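Local coordinates for putative acetyltransferase Ta0821 (Thermoplasma acidophilum DSM 1728, PDB 3C26), which probably transfers acyl groups, most likely acetyl, as a member of the GNAT acetyltransferase family, at residues Arg173-Asp178 / Ser203-Phe208; Phe218-Asp223 / Tyr242-Leu247. One frame throughout, in Å; residues are numbered along the deposited sequence.

Contact 1. Residues Arg173-Asp178 / Ser203-Phe208; sequences RCFFID and STFVYF
Strand 174-177, bearing Phe-175 and Ile-177, passes over strand 204-208, bearing Phe-205 and Tyr-207, with axes 7.2 Å apart at their closest and N-to-C directions 28° apart. No hydrogen bond joins the two segments, so this is face packing: a small antiparallel hairpin, 174-177 paired with 180-183, lies against the strands that include 204-211, through aromatic side chains. Phe-175 and Phe-205 form an offset stack, evidenced by centroids 4.0 Å apart and planes inclined by 17°. CD2 of Phe-175 lies over the centre of the Phe-205 ring, and CE2 of Phe-175 comes within 3.3 Å of Phe-205 CE1. CD1 of Ile-177 meets the same Phe-205 ring at its edge, near the ring plane. Tyr-168 adds an edge-to-face partner to Phe-205. Farther along, Tyr-207 holds CG anti to its backbone N (chi1 176°), which lays the ring under the end of strand 174-177. The backbone N of Asp-178 stands over the middle of that ring, 3.3 Å from Tyr-207 CZ, while CG2 of Ile-177 packs 3.6 Å from Tyr-207 CD1. The Asp-178 and Tyr-207 side chains run alongside each other in the same direction, which brings both polar ends to one water. Replacing Tyr-207 by an alanine would probably open a gap beneath Ile-177 and Asp-178 and leave this water without its phenol partner. The water, in the plane of the tyrosine ring at its edge, donates to Asp-178 OD1 at 2.6 Å and is hydrogen-bonded to Tyr-207 OH at 2.8 Å.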
loop_
_atom_site.group_PDB
_atom_site.type_symbol
_atom_site.label_atom_id
_atom_site.label_comp_id
_atom_site.label_asym_id
_atom_site.label_seq_id
_atom_site.Cartn_x
_atom_site.Cartn_y
_atom_site.Cartn_z
ATOM N N ARG A 173 -26.140 -11.980 -0.915
ATOM C CA ARG A 173 -27.315 -11.111 -0.874
ATOM C C ARG A 173 -27.005 -9.695 -0.528
ATOM O O ARG A 173 -27.902 -8.895 -0.441
ATOM C CB ARG A 173 -28.310 -11.579 0.157
ATOM C CG ARG A 173 -29.526 -12.128 -0.405
ATOM C CD ARG A 173 -29.217 -13.304 -1.175
ATOM N NE ARG A 173 -30.329 -13.654 -2.041
ATOM C CZ ARG A 173 -30.217 -14.499 -3.040
ATOM N NH1 ARG A 173 -29.027 -15.071 -3.314
ATOM N NH2 ARG A 173 -31.289 -14.749 -3.772
ATOM N N CYS A 174 -25.751 -9.429 -0.201
ATOM C CA CYS A 174 -25.293 -8.026 0.013
ATOM C C CYS A 174 -24.213 -7.819 -0.977
ATOM O O CYS A 174 -23.399 -8.713 -1.196
ATOM C CB CYS A 174 -24.787 -7.743 1.412
ATOM S SG CYS A 174 -25.953 -8.123 2.678
ATOM N N PHE A 175 -24.252 -6.640 -1.587
ATOM C CA PHE A 175 -23.400 -6.261 -2.699
ATOM C C PHE A 175 -22.995 -4.811 -2.670
ATOM O O PHE A 175 -23.679 -3.973 -2.137
ATOM C CB PHE A 175 -24.173 -6.347 -4.041
ATOM C CG PHE A 175 -25.103 -7.504 -4.166
ATOM C CD1 PHE A 175 -26.412 -7.406 -3.718
ATOM C CD2 PHE A 175 -24.692 -8.662 -4.826
ATOM C CE1 PHE A 175 -27.263 -8.448 -3.847
ATOM C CE2 PHE A 175 -25.556 -9.728 -4.964
ATOM C CZ PHE A 175 -26.841 -9.621 -4.474
ATOM N N PHE A 176 -21.865 -4.547 -3.304
ATOM C CA PHE A 176 -21.394 -3.188 -3.553
ATOM C C PHE A 176 -21.987 -2.789 -4.867
ATOM O O PHE A 176 -21.736 -3.427 -5.882
ATOM C CB PHE A 176 -19.870 -3.067 -3.618
ATOM C CG PHE A 176 -19.280 -2.234 -2.530
ATOM C CD1 PHE A 176 -19.787 -0.980 -2.247
ATOM C CD2 PHE A 176 -18.176 -2.663 -1.834
ATOM C CE1 PHE A 176 -19.240 -0.169 -1.266
ATOM C CE2 PHE A 176 -17.620 -1.859 -0.841
ATOM C CZ PHE A 176 -18.168 -0.595 -0.576
ATOM N N ILE A 177 -22.847 -1.784 -4.834
ATOM C CA ILE A 177 -23.382 -1.232 -6.038
ATOM C C ILE A 177 -23.250 0.291 -5.996
ATOM O O ILE A 177 -23.712 0.947 -5.059
ATOM C CB ILE A 177 -24.816 -1.627 -6.237
ATOM C CG1 ILE A 177 -24.927 -3.162 -6.335
ATOM C CG2 ILE A 177 -25.380 -1.024 -7.512
ATOM C CD1 ILE A 177 -26.303 -3.618 -6.751
ATOM N N ASP A 178 -22.622 0.846 -7.015
ATOM C CA ASP A 178 -22.422 2.311 -7.055
ATOM C C ASP A 178 -21.973 2.847 -5.701
ATOM O O ASP A 178 -22.562 3.772 -5.144
ATOM C CB ASP A 178 -23.698 3.019 -7.491
ATOM C CG ASP A 178 -23.521 4.541 -7.665
ATOM O OD1 ASP A 178 -22.438 4.989 -8.007
ATOM O OD2 ASP A 178 -24.499 5.289 -7.489
ATOM N N SER A 203 -23.430 -17.131 -11.288
ATOM C CA SER A 203 -22.681 -16.717 -10.081
ATOM C C SER A 203 -21.917 -15.431 -10.273
ATOM O O SER A 203 -21.326 -14.908 -9.334
ATOM C CB SER A 203 -21.707 -17.788 -9.589
ATOM O OG SER A 203 -22.389 -18.840 -8.952
ATOM N N THR A 204 -21.930 -14.932 -11.500
ATOM C CA THR A 204 -21.298 -13.638 -11.802
ATOM C C THR A 204 -22.220 -12.474 -11.394
ATOM O O THR A 204 -23.382 -12.408 -11.720
ATOM C CB THR A 204 -20.918 -13.466 -13.278
ATOM O OG1 THR A 204 -20.149 -14.593 -13.728
ATOM C CG2 THR A 204 -20.081 -12.236 -13.426
ATOM N N PHE A 205 -21.670 -11.578 -10.602
ATOM C CA PHE A 205 -22.405 -10.408 -10.181
ATOM C C PHE A 205 -21.396 -9.287 -10.015
ATOM O O PHE A 205 -20.726 -9.189 -9.000
ATOM C CB PHE A 205 -23.169 -10.692 -8.897
ATOM C CG PHE A 205 -24.186 -9.644 -8.544
ATOM C CD1 PHE A 205 -25.504 -9.975 -8.332
ATOM C CD2 PHE A 205 -23.826 -8.320 -8.489
ATOM C CE1 PHE A 205 -26.437 -8.990 -8.017
ATOM C CE2 PHE A 205 -24.734 -7.343 -8.181
ATOM C CZ PHE A 205 -26.041 -7.668 -7.933
ATOM N N VAL A 206 -21.263 -8.493 -11.079
ATOM C CA VAL A 206 -20.308 -7.404 -11.171
ATOM C C VAL A 206 -20.962 -6.047 -11.473
ATOM O O VAL A 206 -21.767 -5.874 -12.385
ATOM C CB VAL A 206 -19.230 -7.678 -12.298
ATOM C CG1 VAL A 206 -18.192 -6.566 -12.396
ATOM C CG2 VAL A 206 -18.547 -9.002 -12.064
ATOM N N TYR A 207 -20.607 -5.101 -10.651
ATOM C CA TYR A 207 -21.017 -3.724 -10.869
ATOM C C TYR A 207 -19.829 -2.965 -11.483
ATOM O O TYR A 207 -18.716 -3.043 -10.990
ATOM C CB TYR A 207 -21.453 -3.069 -9.555
ATOM C CG TYR A 207 -21.780 -1.622 -9.780
ATOM C CD1 TYR A 207 -23.027 -1.223 -10.222
ATOM C CD2 TYR A 207 -20.793 -0.655 -9.640
ATOM C CE1 TYR A 207 -23.300 0.124 -10.459
ATOM C CE2 TYR A 207 -21.045 0.664 -9.896
ATOM C CZ TYR A 207 -22.271 1.054 -10.308
ATOM O OH TYR A 207 -22.437 2.406 -10.547
ATOM N N PHE A 208 -20.077 -2.267 -12.582
ATOM C CA PHE A 208 -19.050 -1.481 -13.241
ATOM C C PHE A 208 -19.430 -0.006 -13.432
ATOM O O PHE A 208 -20.594 0.350 -13.536
ATOM C CB PHE A 208 -18.593 -2.104 -14.586
ATOM C CG PHE A 208 -19.625 -2.094 -15.642
ATOM C CD1 PHE A 208 -19.771 -0.996 -16.493
ATOM C CD2 PHE A 208 -20.432 -3.194 -15.835
ATOM C CE1 PHE A 208 -20.759 -0.982 -17.452
ATOM C CE2 PHE A 208 -21.404 -3.170 -16.780
ATOM C CZ PHE A 208 -21.549 -2.066 -17.617
HETATM O O HOH W 1 -20.487 4.066 -9.515
#

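Contact 2. Residues Phe218-Asp223 / Tyr242-Leu247; sequences FVNDSD and YVRKAL. With EDO (1,2-ethanediol), chain F.
A beta-alpha-beta unit, strand 214-221, helix 225-232 and strand 237-243, brings Phe-218 and Val-219 beside Tyr-242 and Val-243 as parallel neighbours. The register is fixed by two backbone bonds: Val-219 N gives to Tyr-242 O (2.7 Å), and Arg-244 N gives to Val-219 O (3.0 Å). On one face of the sheet the rings of Phe-218 and Tyr-242 point the same way in an offset stack, with centroids 4.5 Å apart and planes only 8° from parallel. Tyr-242 CB adds a CH-pi contact over the Phe-218 face, reaching Phe-218 CD2 at 3.6 Å. Tyr-242 OH is hydrogen-bonded to Thr-44 OG1. On the other face, CG2 of Val-219 lies beside CG2 of Val-243, and Val-219 CG1 meets Leu-247 CD1 at 3.8 Å. The Arg-244 chain bends at chi3 (-60°), turning the guanidinium edge-on to the carbonyl of Asn-220. NE (2.9 Å, N-H...O 164°) and NH2 (3.2 Å) of Arg-244 both grip Asn-220 O, which lies in the guanidinium plane. The buried charge is further satisfied outside the pair: NH2 has a second acceptor in Cys-174 O, and NH1 makes a salt bridge with Glu-144. Lys-245 NZ hydrogen-bonds O1 of a 1,2-ethanediol, probably carried over from the crystallisation liquor. The carbonyl that Arg-244 grips belongs to a classic beta bulge, in which Asn-220 and Asp-221 both face Phe-205. Arg-244 itself is the N-cap of helix 245-248, so the second parallel strand passes straight into a helix, an arrangement belonging to the parallel beta-alpha-beta unit.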
loop_
_atom_site.group_PDB
_atom_site.type_symbol
_atom_site.label_atom_id
_atom_site.label_comp_id
_atom_site.label_asym_id
_atom_site.label_seq_id
_atom_site.Cartn_x
_atom_site.Cartn_y
_atom_site.Cartn_z
ATOM N N PHE A 218 -16.560 -3.769 -9.457
ATOM C CA PHE A 218 -16.763 -4.382 -8.164
ATOM C C PHE A 218 -17.258 -5.815 -8.333
ATOM O O PHE A 218 -18.400 -6.078 -8.719
ATOM C CB PHE A 218 -17.776 -3.606 -7.349
ATOM C CG PHE A 218 -17.269 -2.347 -6.820
ATOM C CD1 PHE A 218 -17.057 -1.258 -7.651
ATOM C CD2 PHE A 218 -16.933 -2.243 -5.476
ATOM C CE1 PHE A 218 -16.575 -0.077 -7.140
ATOM C CE2 PHE A 218 -16.456 -1.032 -4.946
ATOM C CZ PHE A 218 -16.260 0.027 -5.774
ATOM N N VAL A 219 -16.391 -6.752 -8.011
ATOM C CA VAL A 219 -16.709 -8.163 -8.204
ATOM C C VAL A 219 -17.303 -8.692 -6.934
ATOM O O VAL A 219 -16.605 -9.028 -5.984
ATOM C CB VAL A 219 -15.496 -8.957 -8.617
ATOM C CG1 VAL A 219 -15.879 -10.435 -8.974
ATOM C CG2 VAL A 219 -14.867 -8.268 -9.800
ATOM N N ASN A 220 -18.623 -8.750 -6.956
ATOM C CA ASN A 220 -19.445 -9.224 -5.827
ATOM C C ASN A 220 -19.586 -10.740 -5.744
ATOM O O ASN A 220 -19.852 -11.301 -4.682
ATOM C CB ASN A 220 -20.826 -8.586 -5.906
ATOM C CG ASN A 220 -20.798 -7.084 -5.590
ATOM O OD1 ASN A 220 -20.358 -6.698 -4.515
ATOM N ND2 ASN A 220 -21.248 -6.249 -6.529
ATOM N N ASP A 221 -19.452 -11.372 -6.899
ATOM C CA ASP A 221 -19.530 -12.823 -7.046
ATOM C C ASP A 221 -19.035 -13.255 -8.419
ATOM O O ASP A 221 -19.127 -12.534 -9.418
ATOM C CB ASP A 221 -20.952 -13.375 -6.808
ATOM C CG ASP A 221 -20.945 -14.880 -6.406
ATOM O OD1 ASP A 221 -19.844 -15.518 -6.440
ATOM O OD2 ASP A 221 -22.027 -15.377 -6.012
ATOM N N SER A 222 -18.454 -14.437 -8.430
ATOM C CA SER A 222 -17.977 -15.040 -9.677
ATOM C C SER A 222 -17.617 -16.497 -9.456
ATOM O O SER A 222 -17.108 -16.827 -8.398
ATOM C CB SER A 222 -16.749 -14.311 -10.227
ATOM O OG SER A 222 -16.289 -15.020 -11.368
ATOM N N ASP A 223 -17.879 -17.357 -10.432
ATOM C CA ASP A 223 -17.469 -18.747 -10.283
ATOM C C ASP A 223 -16.015 -18.862 -10.643
ATOM O O ASP A 223 -15.386 -19.840 -10.307
ATOM C CB ASP A 223 -18.311 -19.716 -11.135
ATOM N N TYR A 242 -12.339 -4.243 -7.461
ATOM C CA TYR A 242 -12.608 -4.370 -6.034
ATOM C C TYR A 242 -13.296 -5.705 -5.914
ATOM O O TYR A 242 -14.411 -5.876 -6.372
ATOM C CB TYR A 242 -13.486 -3.239 -5.557
ATOM C CG TYR A 242 -12.867 -1.855 -5.679
ATOM C CD1 TYR A 242 -12.946 -1.121 -6.851
ATOM C CD2 TYR A 242 -12.252 -1.280 -4.605
ATOM C CE1 TYR A 242 -12.434 0.134 -6.933
ATOM C CE2 TYR A 242 -11.737 -0.007 -4.666
ATOM C CZ TYR A 242 -11.813 0.695 -5.833
ATOM O OH TYR A 242 -11.231 1.941 -5.883
ATOM N N VAL A 243 -12.590 -6.664 -5.342
ATOM C CA VAL A 243 -13.027 -8.064 -5.324
ATOM C C VAL A 243 -13.364 -8.546 -3.933
ATOM O O VAL A 243 -12.624 -8.336 -3.017
ATOM C CB VAL A 243 -11.960 -8.990 -5.965
ATOM C CG1 VAL A 243 -12.468 -10.426 -6.068
ATOM C CG2 VAL A 243 -11.585 -8.503 -7.356
ATOM N N ARG A 244 -14.540 -9.151 -3.793
ATOM C CA ARG A 244 -14.981 -9.599 -2.503
ATOM C C ARG A 244 -13.947 -10.567 -1.929
ATOM O O ARG A 244 -13.470 -11.464 -2.603
ATOM C CB ARG A 244 -16.396 -10.214 -2.551
ATOM C CG ARG A 244 -16.949 -10.513 -1.127
ATOM C CD ARG A 244 -18.148 -11.416 -1.155
ATOM N NE ARG A 244 -19.284 -10.895 -1.909
ATOM C CZ ARG A 244 -20.255 -10.125 -1.427
ATOM N NH1 ARG A 244 -20.241 -9.694 -0.196
ATOM N NH2 ARG A 244 -21.238 -9.766 -2.219
ATOM N N LYS A 245 -13.592 -10.345 -0.673
ATOM C CA LYS A 245 -12.530 -11.127 0.021
ATOM C C LYS A 245 -12.542 -12.655 -0.251
ATOM O O LYS A 245 -11.500 -13.273 -0.593
ATOM C CB LYS A 245 -12.598 -10.831 1.518
ATOM C CG LYS A 245 -11.542 -11.494 2.344
ATOM C CD LYS A 245 -10.195 -11.062 1.896
ATOM C CE LYS A 245 -9.155 -11.204 2.977
ATOM N NZ LYS A 245 -7.788 -10.831 2.484
ATOM N N ALA A 246 -13.725 -13.241 -0.169
ATOM C CA ALA A 246 -13.855 -14.690 -0.272
ATOM C C ALA A 246 -13.423 -15.160 -1.623
ATOM O O ALA A 246 -12.952 -16.297 -1.755
ATOM C CB ALA A 246 -15.264 -15.172 0.031
ATOM N N LEU A 247 -13.550 -14.287 -2.619
ATOM C CA LEU A 247 -13.136 -14.615 -3.988
ATOM C C LEU A 247 -11.659 -14.314 -4.229
ATOM O O LEU A 247 -10.988 -14.934 -5.069
ATOM C CB LEU A 247 -13.904 -13.774 -4.996
ATOM C CG LEU A 247 -15.415 -13.822 -5.074
ATOM C CD1 LEU A 247 -15.782 -13.106 -6.314
ATOM C CD2 LEU A 247 -15.885 -15.223 -5.159
HETATM C C1 EDO F . -6.204 -8.292 2.028
HETATM O O1 EDO F . -7.597 -8.287 2.403
HETATM C C2 EDO F . -5.689 -6.907 1.620
HETATM O O2 EDO F . -5.146 -6.207 2.748
#

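In the fold
The centres of contacts 1 and 2 are about 8 Å apart, and strand 204-211 of contact 1 is the antiparallel neighbour of strand 214-221 of contact 2. Tyr-207 O lies 2.7 Å from Phe-218 N, a probable hydrogen bond across that strand pair. The hairpin of contact 1 is also tied to contact 2 directly: Cys-174 O lies 2.6 Å from Arg-244 NH2, a probable hydrogen bond, and Phe-176 N donates to Asn-220 OD1. From Cys-174 a disulfide to Cys-183 ties the two hairpin strands together at the end away from the turn. The geometry therefore describes layered packing, hairpin upon sheet, and identifies no catalytic residue.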